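Putative transcriptional regulator (Listeria innocua, PDB 3LWF) probably binds DNA as a transcription factor of the Rrf2 family, with a winged helix-turn-helix fold, and forms a two-chain assembly. Local coordinates at residues A[48-51]-A[52-56]; A[22-25]-A[26-30]; A[91-94]-A[95-99]. One frame throughout, in Å; residues are numbered along the deposited sequence.

Contact 1: A[48-51]-A[52-56]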
loop_
_atom_site.group_PDB
_atom_site.type_symbol
_atom_site.label_atom_id
_atom_site.label_comp_id
_atom_site.label_asym_id
_atom_site.label_seq_id
_atom_site.Cartn_x
_atom_site.Cartn_y
_atom_site.Cartn_z
ATOM N N ARG A 48 -14.515 1.164 -29.321
ATOM C CA ARG A 48 -14.253 2.407 -30.047
ATOM C C ARG A 48 -14.892 3.561 -29.292
ATOM O O ARG A 48 -14.250 4.580 -29.082
ATOM C CB ARG A 48 -14.800 2.288 -31.480
ATOM C CG ARG A 48 -14.835 3.551 -32.317
ATOM C CD ARG A 48 -15.626 3.270 -33.616
ATOM N NE ARG A 48 -15.915 4.500 -34.338
ATOM C CZ ARG A 48 -15.157 5.043 -35.291
ATOM N NH1 ARG A 48 -14.028 4.464 -35.687
ATOM N NH2 ARG A 48 -15.546 6.178 -35.867
ATOM N N SER A 49 -16.143 3.386 -28.853
ATOM C CA SER A 49 -16.860 4.454 -28.141
ATOM C C SER A 49 -16.208 4.792 -26.783
ATOM O O SER A 49 -16.007 5.950 -26.455
ATOM C CB SER A 49 -18.346 4.100 -27.975
ATOM O OG SER A 49 -18.505 3.010 -27.063
ATOM N N ILE A 50 -15.847 3.787 -26.005
ATOM C CA ILE A 50 -15.110 4.036 -24.754
ATOM C C ILE A 50 -13.766 4.752 -25.023
ATOM O O ILE A 50 -13.460 5.789 -24.399
ATOM C CB ILE A 50 -14.848 2.719 -23.928
ATOM C CG1 ILE A 50 -16.166 2.025 -23.585
ATOM C CG2 ILE A 50 -14.095 3.038 -22.658
ATOM C CD1 ILE A 50 -16.030 0.644 -22.938
ATOM N N ALA A 51 -13.001 4.226 -25.982
ATOM C CA ALA A 51 -11.750 4.854 -26.402
ATOM C C ALA A 51 -11.957 6.339 -26.791
ATOM O O ALA A 51 -11.230 7.214 -26.287
ATOM C CB ALA A 51 -11.097 4.092 -27.544
ATOM N N GLN A 52 -12.903 6.624 -27.686
ATOM C CA GLN A 52 -13.166 8.019 -28.089
ATOM C C GLN A 52 -13.572 8.858 -26.864
ATOM O O GLN A 52 -13.037 9.932 -26.633
ATOM C CB GLN A 52 -14.212 8.081 -29.209
ATOM C CG GLN A 52 -13.699 7.498 -30.534
ATOM C CD GLN A 52 -14.744 7.400 -31.652
ATOM O OE1 GLN A 52 -15.951 7.432 -31.414
ATOM N NE2 GLN A 52 -14.265 7.260 -32.884
ATOM N N ASP A 53 -14.496 8.350 -26.061
ATOM C CA ASP A 53 -14.976 9.091 -24.886
ATOM C C ASP A 53 -13.849 9.461 -23.892
ATOM O O ASP A 53 -13.824 10.549 -23.357
ATOM C CB ASP A 53 -16.053 8.265 -24.168
ATOM C CG ASP A 53 -16.742 9.035 -23.038
ATOM O OD1 ASP A 53 -17.057 10.225 -23.221
ATOM O OD2 ASP A 53 -16.973 8.446 -21.968
ATOM N N LYS A 54 -12.917 8.544 -23.663
ATOM C CA LYS A 54 -11.904 8.725 -22.641
ATOM C C LYS A 54 -10.544 9.110 -23.211
ATOM O O LYS A 54 -9.580 9.095 -22.479
ATOM C CB LYS A 54 -11.746 7.424 -21.836
ATOM C CG LYS A 54 -12.974 6.946 -21.100
ATOM C CD LYS A 54 -13.553 8.043 -20.202
ATOM C CE LYS A 54 -14.721 7.543 -19.344
ATOM N NZ LYS A 54 -15.371 8.669 -18.612
ATOM N N ASN A 55 -10.465 9.421 -24.512
ATOM C CA ASN A 55 -9.192 9.737 -25.166
ATOM C C ASN A 55 -8.102 8.678 -24.942
ATOM O O ASN A 55 -6.959 9.001 -24.640
ATOM C CB ASN A 55 -8.661 11.100 -24.715
ATOM C CG ASN A 55 -7.600 11.651 -25.662
ATOM O OD1 ASN A 55 -7.519 11.248 -26.824
ATOM N ND2 ASN A 55 -6.795 12.580 -25.169
ATOM N N LEU A 56 -8.474 7.421 -25.104
ATOM C CA LEU A 56 -7.602 6.276 -24.962
ATOM C C LEU A 56 -7.447 5.583 -26.300
ATOM O O LEU A 56 -8.249 5.772 -27.212
ATOM C CB LEU A 56 -8.195 5.269 -23.963
ATOM C CG LEU A 56 -8.457 5.741 -22.539
ATOM C CD1 LEU A 56 -8.934 4.590 -21.694
ATOM C CD2 LEU A 56 -7.194 6.381 -21.975
#
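Backbone bonds between R48-A51 and Q52-L56 set the frame of this contact at the end of helix 47-54. The amide of Q52 donates to the carbonyl of R48 (Q52 N to R48 O 2.8 Å), D53 N follows to S49 O, and K54 N, less straight, to I50 O. The run then changes step: A51 O accepts from L56 N at 3.0 Å, five residues on, while N55 N makes a weak bond to Q52 O. N55 has a positive phi, and this reversal with its two bonds back into the last turn is a Schellman motif. In an Rrf2-type DNA-binding domain, helix 47-54 is consistent with the first helix of the helix-turn-helix: the chain turns sharply after it and enters helix 58-70, against which A51 and L56 pack through L61.

Among the side chains, R48 and Q52 meet one turn apart. R48 is extended as far as NE, its CG anti to the backbone N (chi1 170°). In one of two modelled conformers of Q52, which leaves the contact tentative, the amide nitrogen lies over one face of the guanidinium, displaced toward its rim, with Q52 NE2 3.4 Å from R48 CZ. The planes are steeply inclined, 63° apart. Since R48 NH2 and Q52 NE2 are both donors, this is a packing contact and not a hydrogen bond. A bound sulfate lies about 4 Å from the R48 side chain.

Ionic contacts gather at K54. Its chain bends at chi2 (-53°), and the ammonium makes a long salt bridge to D53, K54 NZ to D53 OD2 3.7 Å; its stronger partner is E116 of the second subunit. The apolar part of K54 passes I50, whose CG2 is 4.4 Å from K54 CG.

Contact 2: A[22-25]-A[26-30]. With SO4 (sulfate ion), chain F.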
loop_
_atom_site.group_PDB
_atom_site.type_symbol
_atom_site.label_atom_id
_atom_site.label_comp_id
_atom_site.label_asym_id
_atom_site.label_seq_id
_atom_site.Cartn_x
_atom_site.Cartn_y
_atom_site.Cartn_z
ATOM N N ILE A 22 0.672 -0.041 -10.056
ATOM C CA ILE A 22 -0.569 -0.363 -10.721
ATOM C C ILE A 22 -0.538 0.431 -11.987
ATOM O O ILE A 22 -0.602 1.653 -11.954
ATOM C CB ILE A 22 -1.825 -0.034 -9.879
ATOM C CG1 ILE A 22 -1.764 -0.760 -8.537
ATOM C CG2 ILE A 22 -3.114 -0.442 -10.619
ATOM C CD1 ILE A 22 -2.950 -0.528 -7.661
ATOM N N THR A 23 -0.424 -0.281 -13.104
ATOM C CA THR A 23 -0.131 0.300 -14.414
ATOM C C THR A 23 -1.397 0.664 -15.145
ATOM O O THR A 23 -2.523 0.585 -14.602
ATOM C CB THR A 23 0.687 -0.685 -15.266
ATOM O OG1 THR A 23 -0.150 -1.740 -15.742
ATOM C CG2 THR A 23 1.808 -1.274 -14.429
ATOM N N THR A 24 -1.228 1.088 -16.385
ATOM C CA THR A 24 -2.390 1.405 -17.191
ATOM C C THR A 24 -3.256 0.185 -17.471
ATOM O O THR A 24 -4.416 0.334 -17.802
ATOM C CB THR A 24 -1.998 2.078 -18.500
ATOM O OG1 THR A 24 -1.117 1.225 -19.216
ATOM C CG2 THR A 24 -1.323 3.413 -18.217
ATOM N N LYS A 25 -2.721 -1.016 -17.312
ATOM C CA LYS A 25 -3.488 -2.188 -17.631
ATOM C C LYS A 25 -4.661 -2.309 -16.651
ATOM O O LYS A 25 -5.813 -2.422 -17.059
ATOM C CB LYS A 25 -2.591 -3.444 -17.550
ATOM C CG LYS A 25 -1.450 -3.473 -18.510
ATOM C CD LYS A 25 -0.686 -4.848 -18.385
ATOM C CE LYS A 25 0.074 -4.912 -17.044
ATOM N NZ LYS A 25 1.168 -5.882 -16.940
ATOM N N GLY A 26 -4.354 -2.272 -15.357
ATOM C CA GLY A 26 -5.368 -2.312 -14.320
ATOM C C GLY A 26 -6.244 -1.073 -14.364
ATOM O O GLY A 26 -7.461 -1.145 -14.216
ATOM N N ARG A 27 -5.628 0.078 -14.517
ATOM C CA ARG A 27 -6.389 1.308 -14.455
ATOM C C ARG A 27 -7.367 1.414 -15.620
ATOM O O ARG A 27 -8.510 1.783 -15.437
ATOM C CB ARG A 27 -5.477 2.537 -14.406
ATOM C CG ARG A 27 -4.681 2.627 -13.101
ATOM C CD ARG A 27 -3.614 3.672 -13.217
ATOM N NE ARG A 27 -2.598 3.578 -12.177
ATOM C CZ ARG A 27 -2.390 4.474 -11.220
ATOM N NH1 ARG A 27 -3.121 5.573 -11.108
ATOM N NH2 ARG A 27 -1.412 4.268 -10.362
ATOM N N TYR A 28 -6.899 1.151 -16.829
ATOM C CA TYR A 28 -7.797 1.215 -17.990
ATOM C C TYR A 28 -8.803 0.059 -17.989
ATOM O O TYR A 28 -9.888 0.189 -18.541
ATOM C CB TYR A 28 -7.012 1.218 -19.288
ATOM C CG TYR A 28 -6.193 2.457 -19.545
ATOM C CD1 TYR A 28 -6.209 3.540 -18.683
ATOM C CD2 TYR A 28 -5.413 2.546 -20.688
ATOM C CE1 TYR A 28 -5.420 4.658 -18.925
ATOM C CE2 TYR A 28 -4.651 3.655 -20.953
ATOM C CZ TYR A 28 -4.649 4.705 -20.067
ATOM O OH TYR A 28 -3.886 5.809 -20.338
ATOM N N GLY A 29 -8.415 -1.072 -17.402
ATOM C CA GLY A 29 -9.331 -2.167 -17.164
ATOM C C GLY A 29 -10.499 -1.696 -16.307
ATOM O O GLY A 29 -11.648 -2.028 -16.556
ATOM N N LEU A 30 -10.177 -0.932 -15.273
ATOM C CA LEU A 30 -11.181 -0.359 -14.444
ATOM C C LEU A 30 -12.020 0.621 -15.234
ATOM O O LEU A 30 -13.239 0.617 -15.073
ATOM C CB LEU A 30 -10.626 0.362 -13.210
ATOM C CG LEU A 30 -10.565 -0.427 -11.901
ATOM C CD1 LEU A 30 -10.053 0.500 -10.764
ATOM C CD2 LEU A 30 -11.931 -1.102 -11.508
HETATM S S SO4 F . 3.194 -5.557 -14.525
HETATM O O1 SO4 F . 3.820 -5.007 -13.318
HETATM O O2 SO4 F . 3.736 -4.861 -15.694
HETATM O O3 SO4 F . 3.547 -6.976 -14.501
HETATM O O4 SO4 F . 1.744 -5.329 -14.426
#
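R27 and Y28 both turn their CG atoms back alongside their own backbone N (chi1 -67° and -68°), which aims the two side chains at the residues leading into the helix, I22-K25. From there R27 runs extended to NE and brings the edge of its guanidinium to the carbonyl of I22. The grip is side-on with both nitrogens on one oxygen: R27 NE to I22 O is 2.8 Å and nearly straight, R27 NH2 to I22 O 3.2 Å and more bent. I22 O lies in the guanidinium plane, although NE stands above the carbonyl plane. The ring of Y28 presents a face to T24 in a CH-pi contact, with T24 CB 4.0 Å from the ring centroid and almost on its normal.

T23 is the N-cap of helix 24-38. Its hydroxyl accepts from the backbone of K25 (K25 N to T23 OG1 3.1 Å) and is also bonded to E103, while T23 O takes the amide of R27. K25 reaches a sulfate ion, probably from the crystallisation liquor, through K25 NZ to sulfate O4 at 2.6 Å; G104 N binds the same ion.

The remaining guanidinium nitrogen of R27 forms a salt bridge to E115 of the second subunit, so one buried cation ties the loop before the helix to the dimer partner, and the carboxylate would be expected to balance its charge.

Contact 3: A[91-94]-A[95-99]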
loop_
_atom_site.group_PDB
_atom_site.type_symbol
_atom_site.label_atom_id
_atom_site.label_comp_id
_atom_site.label_asym_id
_atom_site.label_seq_id
_atom_site.Cartn_x
_atom_site.Cartn_y
_atom_site.Cartn_z
ATOM N N GLU A 91 -22.536 -4.920 -8.104
ATOM C CA GLU A 91 -22.533 -5.006 -6.654
ATOM C C GLU A 91 -21.778 -6.247 -6.184
ATOM O O GLU A 91 -21.527 -6.387 -4.997
ATOM C CB GLU A 91 -23.971 -5.091 -6.105
ATOM C CG GLU A 91 -24.930 -3.949 -6.496
ATOM C CD GLU A 91 -24.854 -2.744 -5.577
ATOM O OE1 GLU A 91 -24.006 -2.751 -4.650
ATOM O OE2 GLU A 91 -25.637 -1.786 -5.784
ATOM N N LYS A 92 -21.448 -7.163 -7.087
ATOM C CA LYS A 92 -20.688 -8.370 -6.709
ATOM C C LYS A 92 -19.281 -8.431 -7.316
ATOM O O LYS A 92 -18.378 -9.043 -6.736
ATOM C CB LYS A 92 -21.461 -9.635 -7.067
ATOM C CG LYS A 92 -22.845 -9.768 -6.410
ATOM C CD LYS A 92 -23.438 -11.170 -6.709
ATOM C CE LYS A 92 -24.948 -11.319 -6.334
ATOM N NZ LYS A 92 -25.884 -11.086 -7.500
ATOM N N ILE A 93 -19.073 -7.774 -8.447
ATOM C CA ILE A 93 -17.735 -7.712 -9.039
ATOM C C ILE A 93 -16.848 -6.689 -8.282
ATOM O O ILE A 93 -17.219 -5.522 -8.086
ATOM C CB ILE A 93 -17.813 -7.376 -10.540
ATOM C CG1 ILE A 93 -18.551 -8.487 -11.298
ATOM C CG2 ILE A 93 -16.423 -7.142 -11.126
ATOM C CD1 ILE A 93 -19.050 -8.039 -12.693
ATOM N N THR A 94 -15.674 -7.139 -7.880
ATOM C CA THR A 94 -14.744 -6.341 -7.082
ATOM C C THR A 94 -13.594 -5.704 -7.863
ATOM O O THR A 94 -13.243 -6.110 -8.979
ATOM C CB THR A 94 -14.099 -7.227 -6.037
ATOM O OG1 THR A 94 -13.239 -8.100 -6.721
ATOM C CG2 THR A 94 -15.155 -8.072 -5.221
ATOM N N ALA A 95 -12.965 -4.712 -7.236
ATOM C CA ALA A 95 -11.783 -4.063 -7.785
ATOM C C ALA A 95 -10.669 -5.103 -7.920
ATOM O O ALA A 95 -9.928 -5.118 -8.899
ATOM C CB ALA A 95 -11.349 -2.870 -6.897
ATOM N N GLY A 96 -10.568 -6.004 -6.958
ATOM C CA GLY A 96 -9.619 -7.141 -7.071
ATOM C C GLY A 96 -9.784 -8.038 -8.296
ATOM O O GLY A 96 -8.779 -8.389 -8.965
ATOM N N ASP A 97 -11.040 -8.409 -8.588
ATOM C CA ASP A 97 -11.391 -9.153 -9.797
ATOM C C ASP A 97 -10.710 -8.539 -11.009
ATOM O O ASP A 97 -10.031 -9.215 -11.728
ATOM C CB ASP A 97 -12.930 -9.115 -10.064
ATOM C CG ASP A 97 -13.727 -9.996 -9.108
ATOM O OD1 ASP A 97 -13.150 -10.976 -8.641
ATOM O OD2 ASP A 97 -14.923 -9.710 -8.822
ATOM N N ILE A 98 -10.921 -7.241 -11.221
ATOM C CA ILE A 98 -10.442 -6.563 -12.380
ATOM C C ILE A 98 -8.910 -6.388 -12.359
ATOM O O ILE A 98 -8.238 -6.769 -13.305
ATOM C CB ILE A 98 -11.045 -5.132 -12.503
ATOM C CG1 ILE A 98 -12.588 -5.088 -12.510
ATOM C CG2 ILE A 98 -10.422 -4.419 -13.693
ATOM C CD1 ILE A 98 -13.299 -6.208 -13.127
ATOM N N ILE A 99 -8.387 -5.808 -11.268
ATOM C CA ILE A 99 -6.999 -5.440 -11.148
ATOM C C ILE A 99 -6.124 -6.689 -11.230
ATOM O O ILE A 99 -5.160 -6.708 -11.969
ATOM C CB ILE A 99 -6.716 -4.702 -9.795
ATOM C CG1 ILE A 99 -7.400 -3.321 -9.711
ATOM C CG2 ILE A 99 -5.203 -4.571 -9.504
ATOM C CD1 ILE A 99 -6.986 -2.333 -10.750
HETATM O O HOH W 1 -16.421 -11.060 -7.176
#
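D97, in the first turn of helix 95-102, reaches back to T94 at the N-cap, and the pair form a capping box. D97 CB sets out toward the preceding loop and passes T94 O at 3.2 Å. Its CG, turned alongside the backbone N (chi1 -74°), comes next to the T94 hydroxyl, with D97 CG to T94 OG1 3.1 Å. D97 OD1 lies 3.5 Å from T94 OG1, too poorly angled for a hydrogen bond. At the tip, OD2 does most of the work. It accepts the backbone amide of T94 (T94 N to D97 OD2 2.8 Å) along a nearly straight N-H, though the donor sits above the carboxylate plane by 42°. The same OD2 takes a hydrogen from a water, 2.6 Å away, which also donates to K92 O and thereby links the tip to the loop. OD2 also lies against I93 CG2.

The return half of the box is made by T94, whose hydroxyl accepts from the D97 amide: D97 N to T94 OG1 is 2.9 Å. A chi1 of 70° places OG1 between the backbone N and the carbonyl carbon, facing that first turn. Beside the box, I93 CG2 touches I98 CD1 at 3.8 Å, an apolar pair where loop and helix meet; I93 also packs on L139 of helix 139-144. A weak bond from I98 N to T94 O begins the regular helical pattern.

The reciprocal bonds satisfy one amide at the helix start and one in the loop. A carboxylate beside the N-terminus of a helix would probably be stabilised in its charged form by the helix dipole, and the bonds OD2 accepts would favour the same form.

How the contacts relate
Contacts 2 and 1 follow one another along the chain, on helices 24-38 and 47-54, and their centres are 15 Å apart. They meet where L56, the last residue of the Schellman motif, packs on the Y28 ring, L56 CD2 to Y28 CZ 3.6 Å. Contact 2 also touches contact 3, 13 Å away between centres: I98 CG2 lies 3.8 Å from L30 N, and I99 CD1 is 3.7 Å from G26 O. Contacts 1 and 3 do not touch, their nearest atoms being about 12 Å apart; contact 2, on helix 24-38, touches both and so connects them. Residues of all three also meet the second subunit.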